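Local coordinates for putative esterase (Sulfolobus solfataricus P2, PDB 2RAU), which probably acts as a lipase or esterase of the alpha/beta-hydrolase fold and binds calcium ions, at residues Thr68-Asn72 against Gly73-Thr77; Ser116-Ala119 against Asn120-Trp123; Glu336-Lys340 against Asp341-Val345. One frame throughout, in Å; residues are numbered along the deposited sequence. Where two conformers were deposited one is given.

Contact 1: residues Thr68-Asn72 against Gly73-Thr77; sequences TISWN and GVHYT
With its CG anti to the carbonyl carbon (chi1 -69°), H75 lays one face of its ring against S70 CB, while S70 chi1 (65°) sends OG between backbone N and carbonyl carbon, to a hydrogen bond with E64 OE2. The S70 carbon sits over the ring face, offset toward the rim, 3.9 Å from the H75 ring centroid, a CH-pi contact across the non-hydrogen-bonded pair of a tiny antiparallel hairpin. The hydrogen-bonded pair is W71 with V74: V74 N gives to W71 O at 2.9 Å, and W71 N gives to V74 O at 3.2 Å. Between them N72 and G73, both with positive phi, make a type I' turn. The indole of W71 carries the N72 amide, whose ND2 stands 3.0 Å above the ring plane and over its centre. At the open end I69 CD1 meets T77 CG2 at 3.6 Å, and a water sits between the chain ends just beyond the strands, accepting from Y76 N at 3.0 Å and lying 2.8 Å from I69 O, within reach of T77 O as well. E64, in the helix before the hairpin, also accepts from N72 N and G73 N; P267 lies against I69, Y76 and T77. The contact mixes backbone hydrogen bonds with CH-pi and methyl packing; one carboxylate probably braces the turn, and a water probably links the chain ends.

Contact 2: residues Ser116-Ala119 against Asn120-Trp123; sequences SFTA and NWGW
F117 turns an edge of its ring toward the indole face of W121, an offset edge-to-face pair with centroids 5.6 Å apart and planes at 72°. The phenyl gets there with CG between its backbone N and carbonyl carbon (chi1 65°), which brings CE1 to 3.8 Å from W121 CH2. T118 uses its methyl: CG2, anti to the carbonyl carbon, lies over a face of the indole, 3.8 Å from the centroid of the six-membered ring and close to its normal. The same rotation points OG1 to a hydrogen bond with L115 O. W121 has CG anti to its own carbonyl carbon (chi1 -77°); its CB packs against T118 O at 3.3 Å, and NE1 is hydrogen-bonded to OD1 of D36, which helps to fix the rotation of the indole. Y35 also stacks its ring on F117. In the backbone W121 N donates to T118 O at 3.0 Å. This bond closes a type I beta turn from T118 to W121, continuing from 3-10 residues; an inverse gamma turn centred on W121 comes next, leading to the N-cap G122 of helix 123-141 in the alpha/beta-hydrolase fold.

Contact 3: residues Glu336-Lys340 against Asp341-Val345; sequences ENSEK and DVNSV
K340 and D341, neighbours in sequence, swing their side chains round to meet: the lysine leaves the backbone extended, then bends at chi3 and chi4 (68° and 85°) so that NZ returns to D341 OD1 at 2.8 Å. This salt bridge uses the syn lone pair of OD1, the side facing OD2. OD2 in turn is hydrogen-bonded to the hydroxyls of Y327 and Y257, and Y257 OH also bonds K340 NZ, so Y257 bridges the two charges while Y327 holds the carboxylate, which probably steadies the pair. S344 lies further along the helix with its OG turned back between backbone N and carbonyl carbon, giving to E339 O at 3.0 Å in the carbonyl plane. S344 N reaches the same E339 O at 2.9 Å. Two donors also share S338 O: V342 N and N343 N, each at 2.9 Å. The N343 amide gives ND2 to R82 O. Donors five residues ahead at S338 O and E339 O mark the widening, while D341 N still gives to N337 O in the alpha pattern; the arrangement is a wider pi-type turn at 341-343 near the start of the C-terminal helix 338-353.

Overall arrangement
Contact 2 is the buried one, contact 1 lies at the surface and contact 3 is partly buried. Contact 1 is a small hairpin separate from the large sheet; contact 2 is the loop leading into helix 123-141, and contact 3 the start of helix 338-353, which packs against strand 320-324 and helix 85-91. The chemistry follows place: aromatic and methyl packing dominates in the buried loop, backbone pairing, water and a carboxylate at the exposed hairpin, and a salt bridge with doubly used carbonyls at the helix start. Contacts 2 and 3 lie on opposite sides of the chain's centre, about 36 Å apart between centres, and none of the three touches another.

Contact 1: residues Thr68-Asn72 against Gly73-Thr77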
loop_
_atom_site.group_PDB
_atom_site.type_symbol
_atom_site.label_atom_id
_atom_site.label_comp_id
_atom_site.label_asym_id
_atom_site.label_seq_id
_atom_site.Cartn_x
_atom_site.Cartn_y
_atom_site.Cartn_z
ATOM N N THR A 68 4.210 4.138 -10.167
ATOM C CA THR A 68 5.145 5.148 -10.594
ATOM C C THR A 68 5.799 5.996 -9.479
ATOM O O THR A 68 6.571 6.917 -9.777
ATOM C CB THR A 68 4.511 6.087 -11.672
ATOM O OG1 THR A 68 3.286 6.593 -11.175
ATOM C CG2 THR A 68 4.260 5.367 -13.021
ATOM N N ILE A 69 5.560 5.671 -8.209
ATOM C CA ILE A 69 6.198 6.375 -7.105
ATOM C C ILE A 69 5.969 7.877 -7.276
ATOM O O ILE A 69 6.887 8.700 -7.179
ATOM C CB ILE A 69 7.705 6.005 -6.942
ATOM C CG1 ILE A 69 7.937 4.507 -7.341
ATOM C CG2 ILE A 69 8.170 6.196 -5.478
ATOM C CD1 ILE A 69 9.379 4.031 -7.252
ATOM N N SER A 70 4.701 8.191 -7.543
ATOM C CA SER A 70 4.249 9.531 -7.801
ATOM C C SER A 70 2.911 9.822 -7.113
ATOM O O SER A 70 2.218 8.889 -6.641
ATOM C CB SER A 70 4.191 9.718 -9.318
ATOM O OG SER A 70 3.224 8.911 -9.993
ATOM N N TRP A 71 2.600 11.119 -6.990
ATOM C CA TRP A 71 1.319 11.616 -6.442
ATOM C C TRP A 71 0.754 12.663 -7.364
ATOM O O TRP A 71 1.357 13.715 -7.567
ATOM C CB TRP A 71 1.568 12.247 -5.081
ATOM C CG TRP A 71 0.355 12.716 -4.355
ATOM C CD1 TRP A 71 -0.519 11.965 -3.627
ATOM C CD2 TRP A 71 -0.106 14.065 -4.272
ATOM N NE1 TRP A 71 -1.477 12.771 -3.081
ATOM C CE2 TRP A 71 -1.279 14.059 -3.501
ATOM C CE3 TRP A 71 0.326 15.263 -4.840
ATOM C CZ2 TRP A 71 -1.992 15.225 -3.225
ATOM C CZ3 TRP A 71 -0.362 16.410 -4.563
ATOM C CH2 TRP A 71 -1.499 16.395 -3.748
ATOM N N ASN A 72 -0.369 12.353 -8.002
ATOM C CA ASN A 72 -0.966 13.296 -8.918
ATOM C C ASN A 72 -0.045 13.721 -10.001
ATOM O O ASN A 72 -0.068 14.871 -10.469
ATOM C CB ASN A 72 -1.542 14.502 -8.141
ATOM C CG ASN A 72 -2.826 14.148 -7.412
ATOM O OD1 ASN A 72 -3.745 13.541 -7.989
ATOM N ND2 ASN A 72 -2.936 14.576 -6.180
ATOM N N GLY A 73 0.728 12.758 -10.488
ATOM C CA GLY A 73 1.648 13.049 -11.581
ATOM C C GLY A 73 2.907 13.798 -11.173
ATOM O O GLY A 73 3.691 14.153 -12.039
ATOM N N VAL A 74 3.113 14.024 -9.873
ATOM C CA VAL A 74 4.351 14.608 -9.362
ATOM C C VAL A 74 5.328 13.459 -9.141
ATOM O O VAL A 74 5.057 12.573 -8.347
ATOM C CB VAL A 74 4.162 15.414 -8.038
ATOM C CG1 VAL A 74 5.500 16.008 -7.531
ATOM C CG2 VAL A 74 3.078 16.465 -8.199
ATOM N N HIS A 75 6.426 13.467 -9.895
ATOM C CA HIS A 75 7.407 12.381 -9.863
ATOM C C HIS A 75 8.664 12.734 -9.041
ATOM O O HIS A 75 9.199 13.818 -9.116
ATOM C CB HIS A 75 7.782 12.043 -11.304
ATOM C CG HIS A 75 6.661 11.402 -12.059
ATOM N ND1 HIS A 75 5.667 12.136 -12.662
ATOM C CD2 HIS A 75 6.378 10.103 -12.323
ATOM C CE1 HIS A 75 4.831 11.327 -13.285
ATOM N NE2 HIS A 75 5.232 10.089 -13.093
ATOM N N TYR A 76 9.082 11.752 -8.267
ATOM C CA TYR A 76 10.156 11.847 -7.301
ATOM C C TYR A 76 11.357 10.973 -7.646
ATOM O O TYR A 76 12.444 11.206 -7.128
ATOM C CB TYR A 76 9.614 11.493 -5.895
ATOM C CG TYR A 76 8.673 12.535 -5.370
ATOM C CD1 TYR A 76 9.169 13.705 -4.834
ATOM C CD2 TYR A 76 7.275 12.379 -5.459
ATOM C CE1 TYR A 76 8.311 14.702 -4.379
ATOM C CE2 TYR A 76 6.430 13.366 -5.020
ATOM C CZ TYR A 76 6.936 14.521 -4.478
ATOM O OH TYR A 76 6.102 15.500 -3.961
ATOM N N THR A 77 11.164 9.967 -8.498
ATOM C CA THR A 77 12.219 9.034 -8.888
ATOM C C THR A 77 11.837 8.291 -10.160
ATOM O O THR A 77 10.724 8.473 -10.694
ATOM C CB THR A 77 12.487 8.020 -7.745
ATOM O OG1 THR A 77 13.715 7.366 -8.000
ATOM C CG2 THR A 77 11.375 7.009 -7.545
HETATM O O HOH W 1 8.355 9.120 -9.573
#

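Contact 2: residues Ser116-Ala119 against Asn120-Trp123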
loop_
_atom_site.group_PDB
_atom_site.type_symbol
_atom_site.label_atom_id
_atom_site.label_comp_id
_atom_site.label_asym_id
_atom_site.label_seq_id
_atom_site.Cartn_x
_atom_site.Cartn_y
_atom_site.Cartn_z
ATOM N N SER A 116 -14.562 16.567 7.185
ATOM C CA SER A 116 -15.664 15.824 7.816
ATOM C C SER A 116 -16.316 14.847 6.836
ATOM O O SER A 116 -16.913 13.873 7.266
ATOM C CB SER A 116 -16.670 16.807 8.422
ATOM O OG SER A 116 -17.336 17.514 7.390
ATOM N N PHE A 117 -16.111 15.053 5.517
ATOM C CA PHE A 117 -16.583 14.137 4.500
ATOM C C PHE A 117 -15.899 12.758 4.605
ATOM O O PHE A 117 -16.367 11.786 3.993
ATOM C CB PHE A 117 -16.435 14.718 3.086
ATOM C CG PHE A 117 -15.024 14.933 2.650
ATOM C CD1 PHE A 117 -14.279 13.908 2.069
ATOM C CD2 PHE A 117 -14.430 16.180 2.795
ATOM C CE1 PHE A 117 -12.944 14.124 1.684
ATOM C CE2 PHE A 117 -13.130 16.399 2.408
ATOM C CZ PHE A 117 -12.363 15.371 1.861
ATOM N N THR A 118 -14.794 12.685 5.351
ATOM C CA THR A 118 -14.110 11.418 5.614
ATOM C C THR A 118 -14.655 10.660 6.854
ATOM O O THR A 118 -14.199 9.548 7.153
ATOM C CB THR A 118 -12.607 11.613 5.793
ATOM O OG1 THR A 118 -12.343 12.181 7.077
ATOM C CG2 THR A 118 -11.999 12.461 4.688
ATOM N N ALA A 119 -15.655 11.215 7.543
ATOM C CA ALA A 119 -16.169 10.631 8.809
ATOM C C ALA A 119 -16.666 9.175 8.616
ATOM O O ALA A 119 -16.503 8.338 9.492
ATOM C CB ALA A 119 -17.268 11.518 9.382
ATOM N N ASN A 120 -17.240 8.849 7.469
ATOM C CA ASN A 120 -17.713 7.476 7.212
ATOM C C ASN A 120 -16.844 6.751 6.181
ATOM O O ASN A 120 -17.332 5.939 5.393
ATOM C CB ASN A 120 -19.187 7.488 6.779
ATOM C CG ASN A 120 -20.061 8.076 7.822
ATOM O OD1 ASN A 120 -20.277 7.459 8.851
ATOM N ND2 ASN A 120 -20.568 9.284 7.584
ATOM N N TRP A 121 -15.559 7.077 6.165
ATOM C CA TRP A 121 -14.578 6.291 5.399
ATOM C C TRP A 121 -14.031 5.164 6.263
ATOM O O TRP A 121 -12.876 5.192 6.678
ATOM C CB TRP A 121 -13.465 7.212 4.922
ATOM C CG TRP A 121 -13.845 8.071 3.746
ATOM C CD1 TRP A 121 -15.097 8.289 3.244
ATOM C CD2 TRP A 121 -12.955 8.876 2.979
ATOM N NE1 TRP A 121 -15.023 9.154 2.177
ATOM C CE2 TRP A 121 -13.717 9.532 2.003
ATOM C CE3 TRP A 121 -11.577 9.076 3.004
ATOM C CZ2 TRP A 121 -13.151 10.361 1.053
ATOM C CZ3 TRP A 121 -11.006 9.927 2.069
ATOM C CH2 TRP A 121 -11.792 10.551 1.108
ATOM N N GLY A 122 -14.901 4.191 6.518
ATOM C CA GLY A 122 -14.624 3.012 7.315
ATOM C C GLY A 122 -14.519 1.773 6.460
ATOM O O GLY A 122 -14.376 1.848 5.252
ATOM N N TRP A 123 -14.640 0.623 7.101
ATOM C CA TRP A 123 -14.469 -0.664 6.451
ATOM C C TRP A 123 -15.517 -0.980 5.399
ATOM O O TRP A 123 -15.207 -1.537 4.353
ATOM C CB TRP A 123 -14.403 -1.789 7.516
ATOM C CG TRP A 123 -13.074 -1.867 8.084
ATOM C CD1 TRP A 123 -12.675 -1.525 9.359
ATOM C CD2 TRP A 123 -11.889 -2.205 7.375
ATOM N NE1 TRP A 123 -11.326 -1.693 9.485
ATOM C CE2 TRP A 123 -10.818 -2.099 8.270
ATOM C CE3 TRP A 123 -11.638 -2.635 6.071
ATOM C CZ2 TRP A 123 -9.509 -2.417 7.903
ATOM C CZ3 TRP A 123 -10.337 -2.902 5.698
ATOM C CH2 TRP A 123 -9.295 -2.826 6.610
#

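Contact 3: residues Glu336-Lys340 against Asp341-Val345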
loop_
_atom_site.group_PDB
_atom_site.type_symbol
_atom_site.label_atom_id
_atom_site.label_comp_id
_atom_site.label_asym_id
_atom_site.label_seq_id
_atom_site.Cartn_x
_atom_site.Cartn_y
_atom_site.Cartn_z
ATOM N N GLU A 336 17.336 -2.942 -3.764
ATOM C CA GLU A 336 17.818 -3.989 -4.671
ATOM C C GLU A 336 17.740 -5.418 -4.124
ATOM O O GLU A 336 17.575 -6.363 -4.895
ATOM C CB GLU A 336 19.220 -3.661 -5.160
ATOM C CG GLU A 336 20.251 -3.623 -4.077
ATOM C CD GLU A 336 21.684 -3.461 -4.621
ATOM O OE1 GLU A 336 21.854 -3.357 -5.858
ATOM O OE2 GLU A 336 22.618 -3.461 -3.792
ATOM N N ASN A 337 17.793 -5.578 -2.806
ATOM C CA ASN A 337 17.715 -6.933 -2.198
ATOM C C ASN A 337 16.289 -7.500 -2.086
ATOM O O ASN A 337 16.093 -8.701 -1.890
ATOM C CB ASN A 337 18.415 -6.919 -0.838
ATOM C CG ASN A 337 19.847 -6.467 -0.935
ATOM O OD1 ASN A 337 20.282 -5.435 -0.344
ATOM N ND2 ASN A 337 20.604 -7.211 -1.676
ATOM N N SER A 338 15.296 -6.638 -2.244
ATOM C CA SER A 338 13.892 -7.044 -2.209
ATOM C C SER A 338 13.535 -7.939 -3.423
ATOM O O SER A 338 12.615 -8.733 -3.349
ATOM C CB SER A 338 12.972 -5.824 -2.140
ATOM O OG SER A 338 12.877 -5.122 -3.376
ATOM N N GLU A 339 14.259 -7.796 -4.533
ATOM C CA GLU A 339 14.079 -8.638 -5.675
ATOM C C GLU A 339 14.280 -10.083 -5.280
ATOM O O GLU A 339 13.397 -10.903 -5.523
ATOM C CB GLU A 339 15.016 -8.269 -6.824
ATOM C CG GLU A 339 14.708 -9.067 -8.101
ATOM C CD GLU A 339 15.676 -8.835 -9.260
ATOM O OE1 GLU A 339 16.659 -8.056 -9.135
ATOM O OE2 GLU A 339 15.456 -9.471 -10.309
ATOM N N LYS A 340 15.424 -10.395 -4.676
ATOM C CA LYS A 340 15.739 -11.748 -4.248
ATOM C C LYS A 340 14.849 -12.245 -3.119
ATOM O O LYS A 340 14.390 -13.376 -3.153
ATOM C CB LYS A 340 17.209 -11.835 -3.773
ATOM C CG LYS A 340 17.577 -13.131 -3.037
ATOM C CD LYS A 340 19.088 -13.197 -2.674
ATOM C CE LYS A 340 19.559 -12.147 -1.575
ATOM N NZ LYS A 340 19.395 -12.495 -0.100
ATOM N N ASP A 341 14.647 -11.408 -2.107
ATOM C CA ASP A 341 14.029 -11.839 -0.858
ATOM C C ASP A 341 12.521 -11.805 -0.851
ATOM O O ASP A 341 11.921 -12.526 -0.055
ATOM C CB ASP A 341 14.491 -10.968 0.311
ATOM C CG ASP A 341 16.015 -11.019 0.539
ATOM O OD1 ASP A 341 16.637 -12.052 0.236
ATOM O OD2 ASP A 341 16.587 -10.031 1.029
ATOM N N VAL A 342 11.926 -10.930 -1.665
ATOM C CA VAL A 342 10.450 -10.793 -1.726
ATOM C C VAL A 342 9.876 -11.080 -3.117
ATOM O O VAL A 342 9.122 -12.007 -3.316
ATOM C CB VAL A 342 9.978 -9.407 -1.211
ATOM C CG1 VAL A 342 8.447 -9.266 -1.266
ATOM C CG2 VAL A 342 10.506 -9.130 0.203
ATOM N N ASN A 343 10.281 -10.290 -4.099
ATOM C CA ASN A 343 9.607 -10.299 -5.395
ATOM C C ASN A 343 9.707 -11.606 -6.157
ATOM O O ASN A 343 8.660 -12.134 -6.595
ATOM C CB ASN A 343 10.023 -9.054 -6.238
ATOM C CG ASN A 343 9.693 -7.740 -5.557
ATOM O OD1 ASN A 343 8.851 -7.689 -4.653
ATOM N ND2 ASN A 343 10.388 -6.677 -5.956
ATOM N N SER A 344 10.924 -12.161 -6.279
ATOM C CA SER A 344 11.122 -13.471 -6.895
ATOM C C SER A 344 10.460 -14.591 -6.108
ATOM O O SER A 344 10.067 -15.579 -6.690
ATOM C CB SER A 344 12.601 -13.776 -7.052
ATOM O OG SER A 344 13.249 -13.840 -5.774
ATOM N N VAL A 345 10.329 -14.439 -4.791
ATOM C CA VAL A 345 9.712 -15.478 -3.957
ATOM C C VAL A 345 8.198 -15.470 -4.169
ATOM O O VAL A 345 7.570 -16.527 -4.272
ATOM C CB VAL A 345 10.069 -15.294 -2.437
ATOM C CG1 VAL A 345 9.371 -16.387 -1.582
ATOM C CG2 VAL A 345 11.578 -15.292 -2.257
#